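Long-range contacts in outer membrane protein OMP121 (Bacteroides thetaiotaomicron, PDB 5FQ8), which probably imports a substrate across the outer membrane as a TonB-dependent receptor, a beta-barrel transporter with a plug domain: residues E770-S781 against I855-I863; G762-E770 against S892-V900. One frame throughout, in Å; residues are numbered along the deposited sequence.

Overall arrangement
From the N-terminal side, the chain first lays down residues 762-770, where strand 763-766 belongs to a four-stranded antiparallel sheet. It then runs directly through E770, shared by both contacts, into residues 770-781. Residues 855-863 return to this second segment, so that contact 1 closes a loop of 73 intervening residues. Residues 892-900 come back later to 762-770, and contact 2 closes a longer loop of 121 residues that encloses the first. Contact 1 builds one edge of a three-stranded sheet; contact 2 joins the four-stranded sheet to the lead-in of strand 899-915. Their centres lie about 17 Å apart, and I777 packs on A769 where they meet.

Contact 1 of 2, residues E770-S781 against I855-I863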
loop_
_atom_site.group_PDB
_atom_site.type_symbol
_atom_site.label_atom_id
_atom_site.label_comp_id
_atom_site.label_asym_id
_atom_site.label_seq_id
_atom_site.Cartn_x
_atom_site.Cartn_y
_atom_site.Cartn_z
ATOM N N GLU B 770 46.689 9.370 -8.317
ATOM C CA GLU B 770 47.820 9.909 -7.581
ATOM C C GLU B 770 48.932 10.329 -8.539
ATOM O O GLU B 770 49.142 9.721 -9.592
ATOM C CB GLU B 770 48.334 8.867 -6.589
ATOM C CG GLU B 770 49.443 9.354 -5.676
ATOM C CD GLU B 770 50.020 8.280 -4.786
ATOM O OE1 GLU B 770 49.804 7.087 -5.050
ATOM O OE2 GLU B 770 50.697 8.640 -3.812
ATOM N N ARG B 771 49.635 11.393 -8.171
ATOM C CA ARG B 771 50.755 11.898 -8.952
ATOM C C ARG B 771 51.976 12.037 -8.057
ATOM O O ARG B 771 51.856 12.276 -6.854
ATOM C CB ARG B 771 50.449 13.256 -9.597
ATOM C CG ARG B 771 49.176 13.320 -10.417
ATOM C CD ARG B 771 49.424 13.038 -11.880
ATOM N NE ARG B 771 48.174 12.990 -12.629
ATOM C CZ ARG B 771 48.081 13.024 -13.953
ATOM N NH1 ARG B 771 49.162 13.112 -14.707
ATOM N NH2 ARG B 771 46.895 12.978 -14.520
ATOM N N ASP B 772 53.152 11.888 -8.645
ATOM C CA ASP B 772 54.376 12.106 -7.889
ATOM C C ASP B 772 54.623 13.606 -7.794
ATOM O O ASP B 772 53.948 14.388 -8.453
ATOM C CB ASP B 772 55.527 11.332 -8.530
ATOM C CG ASP B 772 55.940 11.867 -9.876
ATOM O OD1 ASP B 772 55.456 12.925 -10.306
ATOM O OD2 ASP B 772 56.789 11.215 -10.510
ATOM N N PRO B 773 55.565 14.063 -6.965
ATOM C CA PRO B 773 55.713 15.514 -6.785
ATOM C C PRO B 773 56.054 16.229 -8.058
ATOM O O PRO B 773 56.079 17.463 -8.071
ATOM C CB PRO B 773 56.848 15.633 -5.765
ATOM C CG PRO B 773 56.847 14.349 -5.050
ATOM C CD PRO B 773 56.473 13.324 -6.077
ATOM N N GLN B 774 56.280 15.492 -9.136
ATOM C CA GLN B 774 56.826 16.016 -10.371
ATOM C C GLN B 774 55.849 15.848 -11.526
ATOM O O GLN B 774 56.218 16.074 -12.681
ATOM C CB GLN B 774 58.159 15.312 -10.639
ATOM C CG GLN B 774 59.073 15.920 -11.664
ATOM C CD GLN B 774 59.473 14.885 -12.672
ATOM O OE1 GLN B 774 58.707 13.964 -12.950
ATOM N NE2 GLN B 774 60.680 15.001 -13.208
ATOM N N GLY B 775 54.616 15.452 -11.246
ATOM C CA GLY B 775 53.550 15.460 -12.217
ATOM C C GLY B 775 53.166 14.108 -12.760
ATOM O O GLY B 775 52.098 13.985 -13.362
ATOM N N ARG B 776 53.989 13.091 -12.570
ATOM C CA ARG B 776 53.752 11.832 -13.252
ATOM C C ARG B 776 52.704 10.993 -12.527
ATOM O O ARG B 776 52.507 11.101 -11.314
ATOM C CB ARG B 776 55.072 11.080 -13.401
ATOM C CG ARG B 776 56.093 11.829 -14.275
ATOM C CD ARG B 776 57.508 11.235 -14.200
ATOM N NE ARG B 776 58.145 11.521 -12.921
ATOM C CZ ARG B 776 59.260 10.937 -12.488
ATOM N NH1 ARG B 776 59.866 10.028 -13.235
ATOM N NH2 ARG B 776 59.767 11.263 -11.304
ATOM N N ILE B 777 52.019 10.160 -13.295
ATOM C CA ILE B 777 50.864 9.415 -12.812
ATOM C C ILE B 777 51.343 8.154 -12.115
ATOM O O ILE B 777 52.149 7.395 -12.661
ATOM C CB ILE B 777 49.918 9.084 -13.977
ATOM C CG1 ILE B 777 48.691 8.353 -13.482
ATOM C CG2 ILE B 777 50.581 8.237 -14.990
ATOM C CD1 ILE B 777 47.553 9.253 -13.357
ATOM N N VAL B 778 50.865 7.931 -10.903
ATOM C CA VAL B 778 51.247 6.728 -10.186
ATOM C C VAL B 778 50.363 5.591 -10.650
ATOM O O VAL B 778 49.146 5.735 -10.734
ATOM C CB VAL B 778 51.137 6.926 -8.671
ATOM C CG1 VAL B 778 51.649 5.709 -7.970
ATOM C CG2 VAL B 778 51.892 8.149 -8.240
ATOM N N VAL B 779 50.966 4.456 -10.947
ATOM C CA VAL B 779 50.216 3.269 -11.298
ATOM C C VAL B 779 50.708 2.099 -10.459
ATOM O O VAL B 779 51.735 2.166 -9.793
ATOM C CB VAL B 779 50.321 2.940 -12.790
ATOM C CG1 VAL B 779 49.644 4.010 -13.598
ATOM C CG2 VAL B 779 51.753 2.841 -13.154
ATOM N N ASN B 780 49.942 1.020 -10.510
ATOM C CA ASN B 780 50.156 -0.148 -9.675
ATOM C C ASN B 780 51.225 -1.015 -10.301
ATOM O O ASN B 780 51.169 -1.310 -11.496
ATOM C CB ASN B 780 48.842 -0.915 -9.529
ATOM C CG ASN B 780 49.003 -2.251 -8.840
ATOM O OD1 ASN B 780 49.446 -3.221 -9.445
ATOM N ND2 ASN B 780 48.595 -2.319 -7.582
ATOM N N SER B 781 52.185 -1.433 -9.482
ATOM C CA SER B 781 53.342 -2.157 -9.986
ATOM C C SER B 781 52.949 -3.418 -10.731
ATOM O O SER B 781 53.665 -3.852 -11.631
ATOM C CB SER B 781 54.262 -2.500 -8.823
ATOM O OG SER B 781 54.216 -1.479 -7.845
ATOM N N ILE B 855 51.444 0.827 -21.739
ATOM C CA ILE B 855 51.924 1.449 -20.519
ATOM C C ILE B 855 51.418 2.875 -20.492
ATOM O O ILE B 855 51.678 3.646 -21.415
ATOM C CB ILE B 855 53.454 1.394 -20.423
ATOM C CG1 ILE B 855 53.904 -0.021 -20.074
ATOM C CG2 ILE B 855 53.934 2.350 -19.370
ATOM C CD1 ILE B 855 55.381 -0.200 -19.953
ATOM N N VAL B 856 50.667 3.210 -19.457
ATOM C CA VAL B 856 50.158 4.562 -19.263
ATOM C C VAL B 856 51.307 5.538 -19.457
ATOM O O VAL B 856 52.352 5.383 -18.827
ATOM C CB VAL B 856 49.519 4.719 -17.874
ATOM C CG1 VAL B 856 49.123 6.155 -17.631
ATOM C CG2 VAL B 856 48.318 3.830 -17.763
ATOM N N PRO B 857 51.183 6.517 -20.340
ATOM C CA PRO B 857 52.291 7.442 -20.560
ATOM C C PRO B 857 52.566 8.276 -19.320
ATOM O O PRO B 857 51.640 8.744 -18.654
ATOM C CB PRO B 857 51.799 8.298 -21.735
ATOM C CG PRO B 857 50.893 7.415 -22.459
ATOM C CD PRO B 857 50.156 6.679 -21.375
ATOM N N ASN B 858 53.857 8.428 -19.010
ATOM C CA ASN B 858 54.361 9.206 -17.880
ATOM C C ASN B 858 54.171 8.495 -16.552
ATOM O O ASN B 858 54.068 9.147 -15.516
ATOM C CB ASN B 858 53.687 10.578 -17.806
ATOM C CG ASN B 858 54.616 11.690 -18.186
ATOM O OD1 ASN B 858 55.551 11.490 -18.961
ATOM N ND2 ASN B 858 54.378 12.874 -17.635
ATOM N N SER B 859 54.140 7.177 -16.559
ATOM C CA SER B 859 53.763 6.439 -15.368
ATOM C C SER B 859 54.962 6.167 -14.476
ATOM O O SER B 859 56.070 5.922 -14.950
ATOM C CB SER B 859 53.098 5.125 -15.761
ATOM O OG SER B 859 53.864 4.427 -16.721
ATOM N N VAL B 860 54.732 6.217 -13.170
ATOM C CA VAL B 860 55.726 5.837 -12.185
ATOM C C VAL B 860 55.143 4.745 -11.310
ATOM O O VAL B 860 53.967 4.411 -11.397
ATOM C CB VAL B 860 56.173 7.022 -11.324
ATOM C CG1 VAL B 860 56.632 8.145 -12.207
ATOM C CG2 VAL B 860 55.031 7.462 -10.455
ATOM N N ASN B 861 55.990 4.180 -10.468
ATOM C CA ASN B 861 55.558 3.334 -9.373
ATOM C C ASN B 861 55.997 4.003 -8.086
ATOM O O ASN B 861 57.074 4.581 -8.027
ATOM C CB ASN B 861 56.136 1.933 -9.479
ATOM C CG ASN B 861 55.662 1.210 -10.708
ATOM O OD1 ASN B 861 54.707 1.624 -11.329
ATOM N ND2 ASN B 861 56.318 0.126 -11.059
ATOM N N LYS B 862 55.140 3.970 -7.080
ATOM C CA LYS B 862 55.454 4.536 -5.777
ATOM C C LYS B 862 56.012 3.417 -4.915
ATOM O O LYS B 862 55.290 2.484 -4.554
ATOM C CB LYS B 862 54.209 5.149 -5.155
ATOM C CG LYS B 862 54.453 6.006 -3.949
ATOM C CD LYS B 862 53.117 6.361 -3.338
ATOM C CE LYS B 862 53.281 7.309 -2.195
ATOM N NZ LYS B 862 51.978 7.829 -1.761
ATOM N N ILE B 863 57.300 3.500 -4.611
ATOM C CA ILE B 863 57.986 2.490 -3.818
ATOM C C ILE B 863 57.901 2.898 -2.356
ATOM O O ILE B 863 58.526 3.868 -1.935
ATOM C CB ILE B 863 59.440 2.326 -4.271
ATOM C CG1 ILE B 863 59.474 1.888 -5.729
ATOM C CG2 ILE B 863 60.132 1.310 -3.418
ATOM C CD1 ILE B 863 58.674 0.665 -5.988
HETATM O O HOH W 1 52.919 2.121 -7.308
#
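V860 occupies the tightly packed part of the contact, with its two methyls reaching different neighbours. V860 CG2 meets V778 CG2 at 3.9 Å, while V860 CG1, anti to the carbonyl carbon (chi1 -54°), lies over one face of the R776 guanidinium, offset toward its rim. A salt bridge from R776 NE to D772 OD2 (2.8 Å) restrains the group. On the other face of the sheet, that of I777 and S859, I777 CG2 packs against V856 CG1 at 3.7 Å. The backbones form a short parallel beta pairing that places 777-778 at the edge of a three-stranded sheet beside 859-865. I777 uses both its polar backbone atoms here: its N donates to N858 O (3.2 Å) and its O accepts from V860 N (2.9 Å). V779 N continues the pairing to V860 O (3.0 Å). Beyond this point the strands part, and a water bridges V779 O and K862 N. At the partly exposed end, past V778, K862 stretches out fully to give its NZ to the syn lone pair of E770 OE2 at 2.6 Å; an acidic side chain of another protein's chain forms a second salt bridge with the same ammonium.

Contact 2 of 2, residues G762-E770 against S892-V900; sequences GVFKAQVAE and SDMGSCFLV
L899 reaches F764 with both methyls. L899 CD2 lies over one face of the F764 ring, 3.7 Å from its centroid and 28° off the normal, in a CH-pi contact, and L899 CD1 packs against A766 CB at 4.0 Å. A766 CB also rests on S896 CA (3.8 Å). One residue further along, the backbone carbonyl of Q767 accepts a hydrogen bond from S896 N at 3.1 Å, with the donor tilted 31° from the carbonyl plane. G895 has no side chain, and Q767 CG passes close above its backbone, 3.5 Å from G895 CA. At the far end M894, whose chain bends at chi2 and again at chi3 (99°), brings SD to A769 CB at 3.8 Å.

Around these groups lies a second shell. From M894 onward the chain makes 3-10 turns, in which C897 N, F898 N and L899 N each bond to the carbonyl three residues back. These turns lead into strand 899-915, part of the transmembrane barrel of a TonB-dependent receptor. V828 touches both F764 and L899, M753 packs on F764, and Y886 OH bonds the OG of S892, whose O lies beside A769 CB. On the neighbouring strand 793-794, G793 shares a backbone hydrogen bond with A766. With apolar side chains and one clear backbone hydrogen bond doing the joining, the fit depends on shape and main-chain course rather than on paired charges.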
loop_
_atom_site.group_PDB
_atom_site.type_symbol
_atom_site.label_atom_id
_atom_site.label_comp_id
_atom_site.label_asym_id
_atom_site.label_seq_id
_atom_site.Cartn_x
_atom_site.Cartn_y
_atom_site.Cartn_z
ATOM N N GLY B 762 27.849 24.640 -6.089
ATOM C CA GLY B 762 27.893 23.443 -6.898
ATOM C C GLY B 762 29.275 22.947 -7.238
ATOM O O GLY B 762 29.516 22.558 -8.375
ATOM N N VAL B 763 30.186 22.921 -6.267
ATOM C CA VAL B 763 31.529 22.418 -6.508
ATOM C C VAL B 763 31.513 20.904 -6.591
ATOM O O VAL B 763 30.853 20.233 -5.797
ATOM C CB VAL B 763 32.470 22.893 -5.397
ATOM C CG1 VAL B 763 33.834 22.292 -5.591
ATOM C CG2 VAL B 763 32.552 24.384 -5.415
ATOM N N PHE B 764 32.243 20.353 -7.554
ATOM C CA PHE B 764 32.349 18.909 -7.720
ATOM C C PHE B 764 33.656 18.401 -7.143
ATOM O O PHE B 764 34.699 19.033 -7.310
ATOM C CB PHE B 764 32.306 18.500 -9.183
ATOM C CG PHE B 764 30.943 18.403 -9.749
ATOM C CD1 PHE B 764 30.250 17.220 -9.702
ATOM C CD2 PHE B 764 30.369 19.489 -10.360
ATOM C CE1 PHE B 764 29.012 17.117 -10.241
ATOM C CE2 PHE B 764 29.145 19.397 -10.912
ATOM C CZ PHE B 764 28.452 18.202 -10.852
ATOM N N LYS B 765 33.589 17.250 -6.477
ATOM C CA LYS B 765 34.752 16.463 -6.098
ATOM C C LYS B 765 34.625 15.080 -6.714
ATOM O O LYS B 765 33.534 14.532 -6.801
ATOM C CB LYS B 765 34.879 16.353 -4.591
ATOM C CG LYS B 765 35.212 17.634 -3.887
ATOM C CD LYS B 765 35.395 17.392 -2.424
ATOM C CE LYS B 765 35.798 18.643 -1.693
ATOM N NZ LYS B 765 36.020 18.367 -0.249
ATOM N N ALA B 766 35.740 14.524 -7.159
ATOM C CA ALA B 766 35.719 13.220 -7.804
ATOM C C ALA B 766 37.098 12.595 -7.696
ATOM O O ALA B 766 38.087 13.283 -7.461
ATOM C CB ALA B 766 35.277 13.341 -9.260
ATOM N N GLN B 767 37.157 11.278 -7.862
ATOM C CA GLN B 767 38.418 10.576 -7.653
ATOM C C GLN B 767 39.357 10.807 -8.832
ATOM O O GLN B 767 39.004 10.552 -9.984
ATOM C CB GLN B 767 38.205 9.079 -7.407
ATOM C CG GLN B 767 37.586 8.277 -8.513
ATOM C CD GLN B 767 38.088 6.853 -8.560
ATOM O OE1 GLN B 767 38.787 6.412 -7.671
ATOM N NE2 GLN B 767 37.741 6.133 -9.608
ATOM N N VAL B 768 40.544 11.316 -8.528
ATOM C CA VAL B 768 41.618 11.508 -9.482
ATOM C C VAL B 768 42.738 10.559 -9.103
ATOM O O VAL B 768 42.766 10.020 -8.000
ATOM C CB VAL B 768 42.107 12.969 -9.499
ATOM C CG1 VAL B 768 42.805 13.285 -8.212
ATOM C CG2 VAL B 768 43.001 13.255 -10.716
ATOM N N ALA B 769 43.656 10.337 -10.034
ATOM C CA ALA B 769 44.750 9.434 -9.735
ATOM C C ALA B 769 45.874 10.155 -9.012
ATOM O O ALA B 769 45.992 11.378 -9.050
ATOM C CB ALA B 769 45.282 8.777 -10.995
ATOM N N GLU B 770 46.689 9.370 -8.317
ATOM C CA GLU B 770 47.820 9.909 -7.581
ATOM C C GLU B 770 48.932 10.329 -8.539
ATOM O O GLU B 770 49.142 9.721 -9.592
ATOM C CB GLU B 770 48.334 8.867 -6.589
ATOM C CG GLU B 770 49.443 9.354 -5.676
ATOM C CD GLU B 770 50.020 8.280 -4.786
ATOM O OE1 GLU B 770 49.804 7.087 -5.050
ATOM O OE2 GLU B 770 50.697 8.640 -3.812
ATOM N N SER B 892 43.262 7.396 -17.119
ATOM C CA SER B 892 44.095 8.146 -16.197
ATOM C C SER B 892 43.293 9.142 -15.383
ATOM O O SER B 892 43.804 9.685 -14.399
ATOM C CB SER B 892 45.185 8.855 -16.966
ATOM O OG SER B 892 45.913 7.923 -17.738
ATOM N N ASP B 893 42.049 9.376 -15.747
ATOM C CA ASP B 893 41.259 10.375 -15.063
ATOM C C ASP B 893 40.451 9.803 -13.915
ATOM O O ASP B 893 39.988 10.568 -13.062
ATOM C CB ASP B 893 40.308 11.042 -16.051
ATOM C CG ASP B 893 40.927 12.186 -16.771
ATOM O OD1 ASP B 893 41.794 12.864 -16.190
ATOM O OD2 ASP B 893 40.523 12.404 -17.930
ATOM N N MET B 894 40.263 8.490 -13.884
ATOM C CA MET B 894 39.500 7.767 -12.841
ATOM C C MET B 894 38.070 8.313 -12.832
ATOM O O MET B 894 37.473 8.522 -13.896
ATOM C CB MET B 894 40.206 7.837 -11.502
ATOM C CG MET B 894 41.648 7.403 -11.564
ATOM S SD MET B 894 42.273 6.628 -10.084
ATOM C CE MET B 894 42.141 4.928 -10.548
ATOM N N GLY B 895 37.490 8.538 -11.663
ATOM C CA GLY B 895 36.111 8.964 -11.613
ATOM C C GLY B 895 35.875 10.308 -12.274
ATOM O O GLY B 895 34.844 10.522 -12.919
ATOM N N SER B 896 36.820 11.232 -12.124
ATOM C CA SER B 896 36.649 12.558 -12.693
ATOM C C SER B 896 36.451 12.519 -14.200
ATOM O O SER B 896 35.913 13.473 -14.765
ATOM C CB SER B 896 37.849 13.404 -12.350
ATOM O OG SER B 896 38.987 12.805 -12.925
ATOM N N CYS B 897 36.858 11.433 -14.858
ATOM C CA CYS B 897 36.626 11.290 -16.291
ATOM C C CYS B 897 35.177 11.517 -16.650
ATOM O O CYS B 897 34.873 11.955 -17.762
ATOM C CB CYS B 897 37.055 9.906 -16.752
ATOM S SG CYS B 897 36.596 9.485 -18.415
ATOM N N PHE B 898 34.269 11.251 -15.726
ATOM C CA PHE B 898 32.858 11.246 -16.046
ATOM C C PHE B 898 32.163 12.521 -15.635
ATOM O O PHE B 898 30.952 12.623 -15.803
ATOM C CB PHE B 898 32.197 10.034 -15.411
ATOM C CG PHE B 898 32.827 8.741 -15.819
ATOM C CD1 PHE B 898 32.822 8.346 -17.138
ATOM C CD2 PHE B 898 33.436 7.939 -14.892
ATOM C CE1 PHE B 898 33.403 7.177 -17.523
ATOM C CE2 PHE B 898 34.009 6.762 -15.261
ATOM C CZ PHE B 898 34.001 6.373 -16.579
ATOM N N LEU B 899 32.892 13.494 -15.117
ATOM C CA LEU B 899 32.435 14.871 -15.169
ATOM C C LEU B 899 32.707 15.416 -16.562
ATOM O O LEU B 899 33.846 15.379 -17.039
ATOM C CB LEU B 899 33.133 15.702 -14.105
ATOM C CG LEU B 899 32.693 15.330 -12.704
ATOM C CD1 LEU B 899 33.573 15.980 -11.701
ATOM C CD2 LEU B 899 31.276 15.768 -12.504
ATOM N N VAL B 900 31.658 15.906 -17.219
ATOM C CA VAL B 900 31.686 16.267 -18.629
ATOM C C VAL B 900 31.399 17.753 -18.789
ATOM O O VAL B 900 30.603 18.328 -18.041
ATOM C CB VAL B 900 30.670 15.413 -19.401
ATOM C CG1 VAL B 900 30.406 15.982 -20.763
ATOM C CG2 VAL B 900 31.190 14.011 -19.496
#